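Local coordinates for N utilization substance protein B (Aquifex aeolicus, PDB 3R2C) that probably takes part in transcription antitermination, binding the boxA antiterminator RNA of ribosomal RNA operons and supporting transcription of rRNA genes, at residues V55-E60 with L92-S97; D62-K67 with S128-A133; W72-D75 with E81-A84; R102-I107 with F122-L127. All blocks are in the same frame, centred on the assembly; numbering follows the deposited sequence.

Contact 1: V55-E60 with L92-S97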
# COMPACT_ATOMS: atom_id res chain seq x y z
N VAL A 55 -12.09 -2.26 3.07
CA VAL A 55 -12.65 -0.93 2.85
C VAL A 55 -13.91 -0.72 3.70
O VAL A 55 -14.07 0.31 4.36
CB VAL A 55 -13.01 -0.72 1.37
CG1 VAL A 55 -13.97 0.49 1.22
CG2 VAL A 55 -11.76 -0.54 0.53
N ARG A 56 -14.79 -1.70 3.69
CA ARG A 56 -16.05 -1.60 4.42
C ARG A 56 -15.86 -1.58 5.95
O ARG A 56 -16.72 -1.09 6.68
CB ARG A 56 -16.99 -2.73 4.00
CG ARG A 56 -18.13 -2.99 4.98
CD ARG A 56 -19.03 -4.13 4.52
NE ARG A 56 -18.77 -5.36 5.26
CZ ARG A 56 -18.22 -6.45 4.74
NH1 ARG A 56 -17.89 -6.50 3.46
NH2 ARG A 56 -18.02 -7.51 5.52
N HIS A 57 -14.76 -2.15 6.44
CA HIS A 57 -14.49 -2.15 7.87
C HIS A 57 -13.28 -1.29 8.26
O HIS A 57 -12.71 -1.45 9.34
CB HIS A 57 -14.28 -3.59 8.32
CG HIS A 57 -15.50 -4.44 8.16
ND1 HIS A 57 -16.62 -4.26 8.94
CD2 HIS A 57 -15.78 -5.45 7.31
CE1 HIS A 57 -17.55 -5.14 8.58
NE2 HIS A 57 -17.06 -5.87 7.59
N ILE A 58 -12.92 -0.34 7.42
CA ILE A 58 -11.64 0.35 7.58
C ILE A 58 -11.51 1.08 8.94
O ILE A 58 -10.44 1.06 9.53
CB ILE A 58 -11.38 1.32 6.41
CG1 ILE A 58 -9.93 1.80 6.42
CG2 ILE A 58 -12.37 2.49 6.45
CD1 ILE A 58 -8.90 0.68 6.27
N GLU A 59 -12.58 1.70 9.44
CA GLU A 59 -12.49 2.42 10.70
C GLU A 59 -12.25 1.47 11.87
O GLU A 59 -11.45 1.77 12.75
CB GLU A 59 -13.77 3.25 10.98
CG GLU A 59 -14.00 4.37 9.96
CD GLU A 59 -13.40 5.68 10.39
OE1 GLU A 59 -12.17 5.85 10.24
OE2 GLU A 59 -14.17 6.54 10.89
N GLU A 60 -12.95 0.35 11.89
CA GLU A 60 -12.76 -0.61 12.98
C GLU A 60 -11.38 -1.26 12.87
O GLU A 60 -10.72 -1.53 13.86
CB GLU A 60 -13.85 -1.69 12.97
CG GLU A 60 -13.77 -2.61 14.17
CD GLU A 60 -14.95 -3.58 14.26
OE1 GLU A 60 -15.84 -3.55 13.37
OE2 GLU A 60 -14.97 -4.37 15.23
N LEU A 92 -7.72 -12.11 8.81
CA LEU A 92 -7.65 -12.93 10.02
C LEU A 92 -8.91 -12.78 10.85
O LEU A 92 -9.40 -13.73 11.44
CB LEU A 92 -6.44 -12.51 10.87
CG LEU A 92 -5.10 -12.95 10.29
CD1 LEU A 92 -3.96 -12.32 11.09
CD2 LEU A 92 -4.98 -14.48 10.26
N ILE A 93 -9.44 -11.57 10.89
CA ILE A 93 -10.52 -11.27 11.82
C ILE A 93 -11.86 -11.16 11.12
O ILE A 93 -12.80 -11.84 11.50
CB ILE A 93 -10.23 -9.99 12.60
CG1 ILE A 93 -9.01 -10.23 13.49
CG2 ILE A 93 -11.45 -9.58 13.44
CD1 ILE A 93 -8.82 -9.22 14.58
N PHE A 94 -11.94 -10.32 10.10
CA PHE A 94 -13.23 -10.04 9.51
C PHE A 94 -13.65 -11.16 8.55
O PHE A 94 -14.84 -11.39 8.35
CB PHE A 94 -13.23 -8.65 8.86
CG PHE A 94 -13.23 -7.54 9.88
CD1 PHE A 94 -12.05 -7.05 10.40
CD2 PHE A 94 -14.44 -7.04 10.37
CE1 PHE A 94 -12.06 -6.05 11.36
CE2 PHE A 94 -14.46 -6.04 11.33
CZ PHE A 94 -13.27 -5.54 11.82
N LEU A 95 -12.69 -11.89 7.99
CA LEU A 95 -13.04 -13.06 7.19
C LEU A 95 -12.79 -14.36 7.97
O LEU A 95 -12.98 -15.45 7.44
CB LEU A 95 -12.28 -13.06 5.87
CG LEU A 95 -12.65 -11.93 4.90
CD1 LEU A 95 -11.76 -11.98 3.67
CD2 LEU A 95 -14.13 -11.98 4.51
N LYS A 96 -12.35 -14.24 9.23
CA LYS A 96 -12.16 -15.39 10.12
C LYS A 96 -11.36 -16.50 9.43
O LYS A 96 -11.84 -17.63 9.31
CB LYS A 96 -13.52 -15.94 10.59
CG LYS A 96 -14.43 -14.90 11.25
CD LYS A 96 -15.72 -15.54 11.79
CE LYS A 96 -16.73 -14.48 12.25
NZ LYS A 96 -17.81 -15.04 13.12
N SER A 97 -10.15 -16.17 8.99
CA SER A 97 -9.35 -17.11 8.22
C SER A 97 -9.16 -18.42 8.96
O SER A 97 -8.87 -18.43 10.17
CB SER A 97 -7.96 -16.53 7.92
OG SER A 97 -7.10 -17.54 7.42
O HOH W 1 -17.22 -9.25 7.37
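The rings of His57 and Phe94 lie against each other as an offset stack, with centroids 4.5 Å apart and planes 22° from parallel. The offset sets one side of the phenyl ring over the imidazole: Phe94 CD2 sits above the middle of the His57 face, and Phe94 CD2 to His57 CG, at 3.6 Å, is the shortest approach between the two rings. In return His57 CB rests over the face of Phe94 in a CH-pi contact, 4.0 Å from the ring centroid. With its CG beside the backbone N (chi1 -64°), His57 turns its imidazole flat against its partner. This stack lies at the break between two helices of the all-helical NusB fold, where His57 follows the end of helix 41-56 and takes the N-cap position of helix 58-66, while Phe94 belongs to the last turn of helix 79-94. Glu60, one turn on, reaches along an extended chain to the rim of the same phenyl ring. Its OE1 lies 3.5 Å from Phe94 CE2 near the ring plane, and the carboxylate stands 86° to the ring, so the slightly positive ring hydrogens probably favour the approach. A water joins His57 NE2 and Phe94 O through two weak hydrogen bonds.

Contact 2: D62-K67 with S128-A133. With nucleotides of chain E.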
# COMPACT_ATOMS: atom_id res chain seq x y z
N ASP A 62 -8.61 0.07 11.68
CA ASP A 62 -7.62 1.03 12.14
C ASP A 62 -7.62 1.14 13.68
O ASP A 62 -6.57 1.28 14.30
CB ASP A 62 -7.89 2.41 11.49
CG ASP A 62 -7.42 2.47 10.02
OD1 ASP A 62 -6.95 1.43 9.49
OD2 ASP A 62 -7.53 3.54 9.39
N SER A 63 -8.80 1.07 14.27
CA SER A 63 -8.91 1.10 15.73
C SER A 63 -8.28 -0.14 16.37
O SER A 63 -7.59 -0.06 17.39
CB SER A 63 -10.39 1.19 16.12
OG SER A 63 -10.54 1.09 17.52
N ILE A 64 -8.54 -1.30 15.78
CA ILE A 64 -7.96 -2.54 16.29
C ILE A 64 -6.44 -2.48 16.24
O ILE A 64 -5.75 -2.86 17.18
CB ILE A 64 -8.45 -3.75 15.48
CG1 ILE A 64 -9.91 -4.03 15.84
CG2 ILE A 64 -7.55 -4.96 15.74
CD1 ILE A 64 -10.62 -4.90 14.85
N ILE A 65 -5.91 -1.98 15.13
CA ILE A 65 -4.47 -1.82 14.99
C ILE A 65 -3.93 -0.84 16.04
O ILE A 65 -2.96 -1.13 16.72
CB ILE A 65 -4.12 -1.35 13.56
CG1 ILE A 65 -4.38 -2.49 12.55
CG2 ILE A 65 -2.67 -0.87 13.47
CD1 ILE A 65 -4.42 -2.00 11.09
N GLU A 66 -4.59 0.31 16.19
CA GLU A 66 -4.12 1.33 17.12
C GLU A 66 -4.11 0.86 18.57
O GLU A 66 -3.23 1.24 19.34
CB GLU A 66 -4.96 2.61 16.98
CG GLU A 66 -4.47 3.51 15.86
CD GLU A 66 -5.18 4.86 15.83
OE1 GLU A 66 -6.23 5.00 16.49
OE2 GLU A 66 -4.68 5.78 15.14
N LYS A 67 -5.08 0.03 18.94
CA LYS A 67 -5.11 -0.54 20.28
C LYS A 67 -3.80 -1.26 20.63
O LYS A 67 -3.48 -1.40 21.81
CB LYS A 67 -6.29 -1.50 20.42
CG LYS A 67 -6.49 -2.03 21.83
CD LYS A 67 -7.89 -2.59 22.02
CE LYS A 67 -8.20 -2.86 23.49
NZ LYS A 67 -9.60 -3.35 23.69
N SER A 128 0.64 -10.25 15.25
CA SER A 128 0.59 -11.37 16.18
C SER A 128 -0.14 -11.01 17.47
O SER A 128 -0.92 -11.80 17.99
CB SER A 128 2.00 -11.86 16.52
OG SER A 128 1.93 -13.03 17.30
N ALA A 129 0.14 -9.82 18.00
CA ALA A 129 -0.56 -9.34 19.19
C ALA A 129 -2.05 -9.14 18.91
O ALA A 129 -2.89 -9.50 19.73
CB ALA A 129 0.06 -8.03 19.66
N ILE A 130 -2.37 -8.57 17.76
CA ILE A 130 -3.76 -8.35 17.39
C ILE A 130 -4.47 -9.70 17.34
O ILE A 130 -5.57 -9.86 17.87
CB ILE A 130 -3.89 -7.68 15.99
CG1 ILE A 130 -3.47 -6.22 16.07
CG2 ILE A 130 -5.33 -7.79 15.47
CD1 ILE A 130 -3.25 -5.58 14.69
N TYR A 131 -3.82 -10.67 16.71
CA TYR A 131 -4.43 -11.98 16.52
C TYR A 131 -4.61 -12.72 17.86
O TYR A 131 -5.62 -13.39 18.07
CB TYR A 131 -3.58 -12.84 15.58
CG TYR A 131 -4.30 -14.10 15.14
CD1 TYR A 131 -5.52 -14.02 14.49
CD2 TYR A 131 -3.75 -15.36 15.37
CE1 TYR A 131 -6.19 -15.15 14.09
CE2 TYR A 131 -4.42 -16.51 14.97
CZ TYR A 131 -5.64 -16.39 14.32
OH TYR A 131 -6.31 -17.53 13.92
N LYS A 132 -3.66 -12.60 18.77
CA LYS A 132 -3.78 -13.33 20.02
C LYS A 132 -4.88 -12.73 20.89
O LYS A 132 -5.58 -13.45 21.60
CB LYS A 132 -2.46 -13.38 20.78
CG LYS A 132 -1.70 -14.69 20.56
CD LYS A 132 -0.93 -14.68 19.25
CE LYS A 132 0.56 -14.57 19.50
NZ LYS A 132 0.93 -13.40 20.35
N ALA A 133 -5.05 -11.41 20.82
CA ALA A 133 -6.10 -10.74 21.56
C ALA A 133 -7.47 -11.12 21.00
O ALA A 133 -8.42 -11.30 21.74
CB ALA A 133 -5.90 -9.24 21.53
P U E 4 2.75 -21.15 11.71
OP1 U E 4 4.02 -21.89 11.55
OP2 U E 4 1.88 -21.46 12.86
O5' U E 4 3.03 -19.60 11.66
C5' U E 4 3.55 -18.99 10.49
C4' U E 4 4.07 -17.63 10.81
O4' U E 4 2.97 -16.79 11.21
C3' U E 4 5.02 -17.58 11.99
O3' U E 4 6.34 -17.94 11.62
C2' U E 4 4.87 -16.14 12.48
O2' U E 4 5.62 -15.25 11.66
C1' U E 4 3.39 -15.88 12.21
N1 U E 4 2.53 -16.07 13.40
C2 U E 4 2.61 -15.16 14.43
O2 U E 4 3.42 -14.24 14.46
N3 U E 4 1.73 -15.37 15.46
C4 U E 4 0.77 -16.35 15.55
O4 U E 4 0.06 -16.38 16.55
C5 U E 4 0.72 -17.24 14.43
C6 U E 4 1.57 -17.06 13.42
P C E 6 11.04 -12.87 14.59
OP1 C E 6 12.17 -11.93 14.52
OP2 C E 6 11.24 -14.17 15.25
O5' C E 6 9.77 -12.15 15.25
C5' C E 6 9.37 -10.84 14.86
C4' C E 6 8.28 -10.30 15.75
O4' C E 6 7.13 -11.19 15.67
C3' C E 6 8.64 -10.22 17.24
O3' C E 6 7.85 -9.20 17.85
C2' C E 6 8.18 -11.58 17.74
O2' C E 6 7.97 -11.66 19.14
C1' C E 6 6.88 -11.76 16.95
N1 C E 6 6.46 -13.16 16.76
C2 C E 6 5.29 -13.63 17.38
O2 C E 6 4.66 -12.85 18.10
N3 C E 6 4.89 -14.90 17.18
C4 C E 6 5.61 -15.70 16.39
N4 C E 6 5.19 -16.95 16.21
C5 C E 6 6.80 -15.26 15.75
C6 C E 6 7.18 -14.00 15.96
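The ring of Tyr131 meets U4 of chain E at its edge, with the uracil O4 close to the phenol plane near CD2, while the preceding residue, Ile130, packs on Ile64 and Ile65 on another side of the same helix. The uracil in turn directs its own edge at Ser128: U4 N3 donates to Ser128 OG over 3.0 Å at an N-H...O angle of 161°. The same hydroxyl donates a hydrogen bond to O2 of C6 of chain E, 2.9 Å from Ser128 OG, so one small side chain bridges two bases. Ser128 OG is anti to the backbone N (chi1 -174°), which carries it out to the RNA. The protein side of the contact is apolar packing between helix 58-66 and helix 117-137 in the helical NusB fold. Ile130 spreads its two branches over neighbouring residues. Its CG2 methyl touches Ile64 CG2 at 3.6 Å, the side chains crossing at about a right angle, and its CD1 reaches Ile65 CG1 at 3.9 Å. Val89 and Ile93 of helix 79-94 close in on Ile130 from a third helix. Bent at three torsions, Lys132 lays its CD 3.3 Å from U4 O4, and its NZ makes a weak hydrogen bond back to Ser128 O.

Contact 3: W72-D75 with E81-A84. With nucleotides of chain E.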
# COMPACT_ATOMS: atom_id res chain seq x y z
N TRP A 72 0.77 5.21 19.76
CA TRP A 72 1.02 5.88 18.49
C TRP A 72 -0.28 5.98 17.67
O TRP A 72 -1.18 5.14 17.79
CB TRP A 72 2.19 5.21 17.74
CG TRP A 72 3.47 5.14 18.59
CD1 TRP A 72 3.76 4.21 19.55
CD2 TRP A 72 4.61 6.02 18.54
NE1 TRP A 72 5.00 4.45 20.10
CE2 TRP A 72 5.54 5.56 19.50
CE3 TRP A 72 4.94 7.15 17.78
CZ2 TRP A 72 6.77 6.18 19.72
CZ3 TRP A 72 6.17 7.78 18.00
CH2 TRP A 72 7.07 7.29 18.96
N SER A 73 -0.38 7.02 16.85
CA SER A 73 -1.47 7.11 15.91
C SER A 73 -1.07 6.28 14.66
O SER A 73 0.12 6.07 14.39
CB SER A 73 -1.82 8.58 15.57
OG SER A 73 -0.68 9.36 15.26
N ILE A 74 -2.07 5.77 13.94
CA ILE A 74 -1.77 4.86 12.83
C ILE A 74 -1.09 5.60 11.67
O ILE A 74 -0.43 4.98 10.84
CB ILE A 74 -3.05 4.14 12.35
CG1 ILE A 74 -2.68 2.83 11.62
CG2 ILE A 74 -3.89 5.06 11.48
CD1 ILE A 74 -3.89 1.98 11.22
N ASP A 75 -1.22 6.92 11.62
CA ASP A 75 -0.49 7.69 10.60
C ASP A 75 1.04 7.64 10.79
O ASP A 75 1.78 8.03 9.89
CB ASP A 75 -1.00 9.13 10.52
CG ASP A 75 -0.93 9.88 11.86
OD1 ASP A 75 -0.10 9.54 12.73
OD2 ASP A 75 -1.71 10.84 12.02
N GLU A 81 3.58 -0.72 5.78
CA GLU A 81 3.22 -1.40 7.02
C GLU A 81 1.73 -1.22 7.36
O GLU A 81 1.05 -2.16 7.75
CB GLU A 81 4.07 -0.88 8.18
CG GLU A 81 5.55 -1.19 8.05
CD GLU A 81 6.34 -0.10 7.34
OE1 GLU A 81 5.86 0.49 6.35
OE2 GLU A 81 7.47 0.18 7.79
N ARG A 82 1.22 -0.01 7.19
CA ARG A 82 -0.16 0.27 7.59
C ARG A 82 -1.12 -0.52 6.72
O ARG A 82 -2.07 -1.09 7.20
CB ARG A 82 -0.46 1.78 7.56
CG ARG A 82 -1.94 2.15 7.69
CD ARG A 82 -2.13 3.69 7.83
NE ARG A 82 -1.48 4.39 6.72
CZ ARG A 82 -0.34 5.06 6.81
NH1 ARG A 82 0.29 5.18 7.98
NH2 ARG A 82 0.18 5.62 5.72
N ASN A 83 -0.86 -0.59 5.43
CA ASN A 83 -1.78 -1.30 4.55
C ASN A 83 -1.63 -2.82 4.56
O ASN A 83 -2.60 -3.55 4.37
CB ASN A 83 -1.71 -0.67 3.16
CG ASN A 83 -2.25 0.74 3.19
OD1 ASN A 83 -3.44 0.91 3.40
ND2 ASN A 83 -1.39 1.74 3.06
N ALA A 84 -0.43 -3.29 4.86
CA ALA A 84 -0.24 -4.72 5.06
C ALA A 84 -0.96 -5.16 6.34
O ALA A 84 -1.54 -6.25 6.38
CB ALA A 84 1.25 -5.08 5.12
P U E 8 9.78 -1.45 18.05
OP1 U E 8 10.68 -2.21 18.96
OP2 U E 8 9.02 -0.29 18.60
O5' U E 8 10.55 -1.02 16.73
C5' U E 8 10.99 -2.00 15.80
C4' U E 8 11.49 -1.37 14.52
O4' U E 8 10.40 -1.29 13.55
C3' U E 8 12.04 0.06 14.65
O3' U E 8 13.19 0.20 13.83
C2' U E 8 10.91 0.91 14.07
O2' U E 8 11.32 2.17 13.58
C1' U E 8 10.43 -0.01 12.96
N1 U E 8 9.11 0.34 12.39
C2 U E 8 9.00 0.08 11.03
O2 U E 8 9.88 -0.46 10.38
N3 U E 8 7.80 0.45 10.48
C4 U E 8 6.74 1.05 11.12
O4 U E 8 5.73 1.32 10.47
C5 U E 8 6.94 1.32 12.52
C6 U E 8 8.10 0.98 13.09
O HOH W 2 1.38 7.98 6.97
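Arg82 NH1 is shared between two backbone carbonyls, Ile74 O and Leu77 O, and so ties helix 79-94 of the all-helical NusB fold to the loop that leads into it from helix 58-66. In this loop a 3-10 segment begins at Ile74. The bond from Arg82 NH1 to Ile74 O is 3.0 Å long and moderately bent (146° at the hydrogen), with the oxygen near the guanidinium plane and the donor tilted somewhat from the carbonyl plane. A kink at chi3 (54°) swings the guanidinium over to this oxygen after an extended start, and along that start Arg82 CD lies 3.9 Å from Ile74 CG1. NE forms a salt bridge with Asp19 of helix 3-21, and Tyr79 adds a cation-pi contact. A water links Asp75 O, to which it donates at 2.9 Å, with Arg82 NH2, from which it accepts a weak bond. A leucine in place of Arg82 would probably cost Asp19 its charged partner, leaving it the Asn83 amide, and deprive the Ile74 and Leu77 carbonyls of their shared donor. Next to Arg82, Glu81 faces the RNA and also hydrogen-bonds to another protein chain. U8 of chain E donates its N3-H almost straight (171°) to Glu81 OE2, over 2.7 Å.

Contact 4: R102-I107 with F122-L127. With nucleotides of chain E.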
# COMPACT_ATOMS: atom_id res chain seq x y z
N ARG A 102 -0.78 -19.02 7.13
CA ARG A 102 -0.49 -18.68 5.74
C ARG A 102 -0.75 -17.21 5.48
O ARG A 102 -0.06 -16.59 4.68
CB ARG A 102 -1.32 -19.52 4.78
CG ARG A 102 -0.76 -20.91 4.60
CD ARG A 102 -1.74 -21.78 3.86
NE ARG A 102 -1.22 -23.13 3.69
CZ ARG A 102 -1.96 -24.18 3.39
NH1 ARG A 102 -3.27 -24.04 3.22
NH2 ARG A 102 -1.41 -25.37 3.25
N VAL A 103 -1.74 -16.66 6.16
CA VAL A 103 -1.98 -15.23 6.06
C VAL A 103 -0.76 -14.46 6.54
O VAL A 103 -0.29 -13.55 5.86
CB VAL A 103 -3.23 -14.80 6.86
CG1 VAL A 103 -3.38 -13.28 6.84
CG2 VAL A 103 -4.47 -15.48 6.30
N PHE A 104 -0.24 -14.83 7.71
CA PHE A 104 0.93 -14.18 8.27
C PHE A 104 2.10 -14.26 7.31
O PHE A 104 2.81 -13.28 7.08
CB PHE A 104 1.36 -14.84 9.60
CG PHE A 104 0.71 -14.24 10.84
CD1 PHE A 104 -0.47 -14.76 11.34
CD2 PHE A 104 1.32 -13.19 11.52
CE1 PHE A 104 -1.06 -14.22 12.49
CE2 PHE A 104 0.73 -12.66 12.68
CZ PHE A 104 -0.45 -13.18 13.16
N ILE A 105 2.34 -15.45 6.77
CA ILE A 105 3.49 -15.65 5.91
C ILE A 105 3.41 -14.72 4.69
O ILE A 105 4.39 -14.04 4.38
CB ILE A 105 3.61 -17.11 5.46
CG1 ILE A 105 4.22 -17.95 6.59
CG2 ILE A 105 4.48 -17.23 4.19
CD1 ILE A 105 3.98 -19.43 6.43
N ASP A 106 2.27 -14.68 4.02
CA ASP A 106 2.13 -13.82 2.84
C ASP A 106 2.16 -12.32 3.17
O ASP A 106 2.71 -11.53 2.39
CB ASP A 106 0.86 -14.19 2.06
CG ASP A 106 1.00 -15.53 1.34
OD1 ASP A 106 2.15 -15.98 1.14
OD2 ASP A 106 -0.04 -16.13 0.97
N ILE A 107 1.61 -11.92 4.31
CA ILE A 107 1.59 -10.49 4.68
C ILE A 107 3.01 -10.01 4.93
O ILE A 107 3.42 -8.97 4.42
CB ILE A 107 0.76 -10.20 5.95
CG1 ILE A 107 -0.73 -10.45 5.72
CG2 ILE A 107 0.97 -8.75 6.42
CD1 ILE A 107 -1.33 -9.64 4.60
N PHE A 122 8.30 -5.72 12.57
CA PHE A 122 7.33 -4.85 13.21
C PHE A 122 5.92 -5.30 12.86
O PHE A 122 5.09 -5.47 13.74
CB PHE A 122 7.56 -3.40 12.80
CG PHE A 122 6.57 -2.46 13.37
CD1 PHE A 122 6.73 -1.94 14.64
CD2 PHE A 122 5.45 -2.09 12.63
CE1 PHE A 122 5.80 -1.06 15.17
CE2 PHE A 122 4.52 -1.22 13.16
CZ PHE A 122 4.70 -0.70 14.43
N VAL A 123 5.64 -5.50 11.57
CA VAL A 123 4.31 -5.93 11.15
C VAL A 123 3.96 -7.30 11.74
O VAL A 123 2.85 -7.52 12.19
CB VAL A 123 4.18 -5.99 9.61
CG1 VAL A 123 2.89 -6.71 9.22
CG2 VAL A 123 4.23 -4.56 9.02
N ASN A 124 4.91 -8.23 11.74
CA ASN A 124 4.63 -9.54 12.31
C ASN A 124 4.31 -9.39 13.79
O ASN A 124 3.35 -9.97 14.28
CB ASN A 124 5.79 -10.52 12.12
CG ASN A 124 5.38 -11.96 12.38
OD1 ASN A 124 4.86 -12.63 11.51
ND2 ASN A 124 5.61 -12.43 13.60
N GLY A 125 5.10 -8.57 14.48
CA GLY A 125 4.94 -8.37 15.91
C GLY A 125 3.59 -7.75 16.26
O GLY A 125 2.91 -8.22 17.17
N VAL A 126 3.20 -6.70 15.55
CA VAL A 126 1.88 -6.10 15.77
C VAL A 126 0.74 -7.07 15.41
O VAL A 126 -0.20 -7.25 16.18
CB VAL A 126 1.71 -4.78 14.98
CG1 VAL A 126 0.28 -4.25 15.14
CG2 VAL A 126 2.72 -3.73 15.44
N LEU A 127 0.80 -7.67 14.23
CA LEU A 127 -0.28 -8.54 13.79
C LEU A 127 -0.46 -9.75 14.71
O LEU A 127 -1.58 -10.22 14.92
CB LEU A 127 -0.04 -9.04 12.35
CG LEU A 127 -1.28 -9.69 11.69
CD1 LEU A 127 -2.46 -8.69 11.64
CD2 LEU A 127 -0.95 -10.17 10.27
O5' G E 1 0.34 -26.02 -2.09
C5' G E 1 1.59 -25.63 -2.65
C4' G E 1 2.46 -24.93 -1.64
O4' G E 1 1.85 -23.65 -1.29
C3' G E 1 2.63 -25.66 -0.31
O3' G E 1 3.87 -25.24 0.25
C2' G E 1 1.47 -25.10 0.50
O2' G E 1 1.57 -25.26 1.90
C1' G E 1 1.54 -23.63 0.09
N9 G E 1 0.30 -22.87 0.26
C8 G E 1 -1.03 -23.20 0.19
N7 G E 1 -1.82 -22.16 0.39
C5 G E 1 -0.95 -21.10 0.58
C6 G E 1 -1.17 -19.71 0.84
O6 G E 1 -2.24 -19.13 0.96
N1 G E 1 0.02 -18.99 0.96
C2 G E 1 1.27 -19.54 0.86
N2 G E 1 2.33 -18.74 1.01
N3 G E 1 1.49 -20.82 0.63
C4 G E 1 0.35 -21.53 0.51
P U E 4 2.75 -21.15 11.71
OP1 U E 4 4.02 -21.89 11.55
OP2 U E 4 1.88 -21.46 12.86
O5' U E 4 3.03 -19.60 11.66
C5' U E 4 3.55 -18.99 10.49
C4' U E 4 4.07 -17.63 10.81
O4' U E 4 2.97 -16.79 11.21
C3' U E 4 5.02 -17.58 11.99
O3' U E 4 6.34 -17.94 11.62
C2' U E 4 4.87 -16.14 12.48
O2' U E 4 5.62 -15.25 11.66
C1' U E 4 3.39 -15.88 12.21
N1 U E 4 2.53 -16.07 13.40
C2 U E 4 2.61 -15.16 14.43
O2 U E 4 3.42 -14.24 14.46
N3 U E 4 1.73 -15.37 15.46
C4 U E 4 0.77 -16.35 15.55
O4 U E 4 0.06 -16.38 16.55
C5 U E 4 0.72 -17.24 14.43
C6 U E 4 1.57 -17.06 13.42
P C E 3 3.69 -24.78 6.00
OP1 C E 3 3.71 -26.21 6.39
OP2 C E 3 2.97 -24.38 4.76
O5' C E 3 3.17 -23.90 7.22
C5' C E 3 3.21 -22.49 7.15
C4' C E 3 2.20 -21.87 8.07
O4' C E 3 0.86 -22.09 7.54
C3' C E 3 2.20 -22.44 9.49
O3' C E 3 1.88 -21.39 10.40
C2' C E 3 1.04 -23.44 9.44
O2' C E 3 0.47 -23.74 10.69
C1' C E 3 0.07 -22.70 8.53
N1 C E 3 -0.93 -23.56 7.88
C2 C E 3 -2.28 -23.21 7.98
O2 C E 3 -2.59 -22.18 8.60
N3 C E 3 -3.21 -23.99 7.39
C4 C E 3 -2.84 -25.08 6.72
N4 C E 3 -3.81 -25.81 6.16
C5 C E 3 -1.48 -25.47 6.61
C6 C E 3 -0.56 -24.69 7.19
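Asn124 CG stands anti to the backbone N (chi1 -165°) and Phe104 carries its ring at chi1 -90°, which brings amide and phenyl together beside U4 of chain E, with Asn124 OD1 3.6 Å from Phe104 CD2. The Phe104 ring is sandwiched: the uracil of U4 covers one face, and Leu127 CD2 sits over the other in a CH-pi contact, 4.1 Å from the centroid. Asn124 holds the same nucleotide with both ends of its amide, OD1 accepting from U4 O2' at 2.7 Å and ND2 donating to U4 O2 at 3.0 Å. Asp106 takes up the Watson-Crick edge of G1 of chain E, its OD1 2.8 Å from G1 N2 and its OD2 2.9 Å from G1 N1, while Lys5 and Arg8 probably balance its charge. The extended Arg102 slides its guanidinium between two bases, C3 on one face and G1 on the opposite one. Replacing Arg102 with an alanine would probably open a gap between these bases and leave Glu99 without its salt-bridge mate. Helices 100-114 and 117-137 run nearly antiparallel here (152°, segment axes 10.5 Å apart), with Ile107 on Val123 further along, and helix 79-94 packs against both through Leu92 and Glu81.

How the contacts relate
Helix 79-94 runs through the whole set: it supplies one segment to contacts 1 and 3 and touches the other two. Contact 1 meets contact 2 where Ile93 CD1 lies 3.9 Å from Ile130 CG2, and meets contact 4 where Leu92 CD1 lies 3.7 Å from Phe104 CE1. Contacts 2 and 3 are joined by a probable hydrogen bond, Glu66 OE2 to Ile74 N at 2.9 Å. The segments of contacts 2, 3 and 4 all carry residues that touch the RNA, with U4 shared by contacts 2 and 4, where Ser128 N packs on Phe104 CE2 at 3.5 Å. Contact 1 stays at the surface, its nearest atom about 7 Å from the RNA.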